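Local coordinates for putative Oleoyl-[acyl-carrier protein] thioesterase (Lactobacillus plantarum, PDB 2OWN) that probably hydrolyses the thioester of fatty acyl-[acyl-carrier protein], releasing the free fatty acid, as a double-hotdog acyl-ACP thioesterase, at residues T30-T33 and L34-A38. Residues are numbered along the deposited sequence; the frame is centred on the assembly and turned at random.
Sequences TLTT and LIDIA
Chi1 of -67° at Thr33 and -80° at Asp36 turns OG1 and CG away from the carbonyl carbon, on the side of each residue's own N, which brings the hydroxyl and the carboxylate to one water at the start of the central helix of the N-terminal hotdog domain. That water donates to Thr33 OG1 at 2.7 Å and to Asp36 OD2 at 3.1 Å, while Asp36 OD1 makes a weak hydrogen bond to Asn180 ND2. With an alanine here in place of the aspartate, the water would probably lose its carboxylate acceptor and Asn180 ND2 its weak partner. Thr30 is the N-cap: its OG1 accepts from Thr33 N at 3.1 Å, nearly straight at 168°. The first helical turn then closes through Leu34 N to Thr30 O, 3.0 Å. Thr32 and Asp36 run side by side, with Thr32 CG2 3.8 Å from Asp36 OD2. Beyond the turn, Thr33 OG1 hydrogen-bonds Glu22 O, Thr32 OG1 hydrogen-bonds Asp186 OD1 and Ala182 O, and Tyr20 OH of the second subunit hydrogen-bonds Asp36 O, so the helix also meets the dimer partner. Leu31 and Leu34 touch through their CD2 methyls, 4.2 Å apart.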
# COMPACT_ATOMS: atom_id res chain seq x y z
N THR B 30 -9.26 -0.27 -2.27
CA THR B 30 -8.99 0.81 -3.21
C THR B 30 -8.79 0.20 -4.61
O THR B 30 -8.62 -1.03 -4.73
CB THR B 30 -7.69 1.56 -2.85
OG1 THR B 30 -6.58 0.66 -2.97
CG2 THR B 30 -7.75 2.14 -1.42
N LEU B 31 -8.81 1.06 -5.63
CA LEU B 31 -8.52 0.63 -7.03
C LEU B 31 -7.08 0.11 -7.16
O LEU B 31 -6.84 -0.80 -7.96
CB LEU B 31 -8.77 1.74 -8.08
CG LEU B 31 -10.21 1.97 -8.50
CD1 LEU B 31 -10.37 3.27 -9.31
CD2 LEU B 31 -10.71 0.75 -9.29
N THR B 32 -6.15 0.74 -6.42
CA THR B 32 -4.73 0.33 -6.35
C THR B 32 -4.69 -1.15 -5.91
O THR B 32 -4.10 -1.97 -6.62
CB THR B 32 -3.92 1.23 -5.41
OG1 THR B 32 -4.10 2.60 -5.81
CG2 THR B 32 -2.43 0.87 -5.43
N THR B 33 -5.40 -1.47 -4.82
CA THR B 33 -5.51 -2.87 -4.30
C THR B 33 -6.16 -3.83 -5.31
O THR B 33 -5.67 -4.95 -5.45
CB THR B 33 -6.29 -2.94 -2.98
OG1 THR B 33 -5.52 -2.29 -1.98
CG2 THR B 33 -6.59 -4.42 -2.52
N LEU B 34 -7.22 -3.38 -5.99
CA LEU B 34 -7.96 -4.19 -7.00
C LEU B 34 -7.01 -4.65 -8.11
O LEU B 34 -6.98 -5.85 -8.42
CB LEU B 34 -9.16 -3.44 -7.59
CG LEU B 34 -10.14 -4.27 -8.43
CD1 LEU B 34 -10.85 -5.28 -7.55
CD2 LEU B 34 -11.14 -3.38 -9.12
N ILE B 35 -6.24 -3.71 -8.67
CA ILE B 35 -5.23 -4.03 -9.72
C ILE B 35 -4.08 -4.85 -9.11
O ILE B 35 -3.61 -5.80 -9.77
CB ILE B 35 -4.70 -2.75 -10.45
CG1 ILE B 35 -5.84 -2.06 -11.21
CG2 ILE B 35 -3.57 -3.07 -11.43
CD1 ILE B 35 -6.53 -2.89 -12.30
N ASP B 36 -3.63 -4.49 -7.90
CA ASP B 36 -2.57 -5.23 -7.17
C ASP B 36 -2.84 -6.75 -7.05
O ASP B 36 -1.98 -7.56 -7.41
CB ASP B 36 -2.30 -4.66 -5.75
CG ASP B 36 -1.43 -3.41 -5.70
OD1 ASP B 36 -0.66 -3.10 -6.63
OD2 ASP B 36 -1.49 -2.75 -4.63
N ILE B 37 -4.05 -7.09 -6.59
CA ILE B 37 -4.47 -8.51 -6.42
C ILE B 37 -4.75 -9.22 -7.75
O ILE B 37 -4.56 -10.43 -7.83
CB ILE B 37 -5.63 -8.69 -5.36
CG1 ILE B 37 -6.98 -8.13 -5.85
CG2 ILE B 37 -5.18 -8.08 -4.01
CD1 ILE B 37 -8.09 -8.19 -4.79
N ALA B 38 -5.24 -8.49 -8.77
CA ALA B 38 -5.47 -9.04 -10.13
C ALA B 38 -4.12 -9.47 -10.74
O ALA B 38 -3.98 -10.60 -11.20
CB ALA B 38 -6.18 -8.05 -11.04
O HOH W 1 -2.81 -1.93 -1.89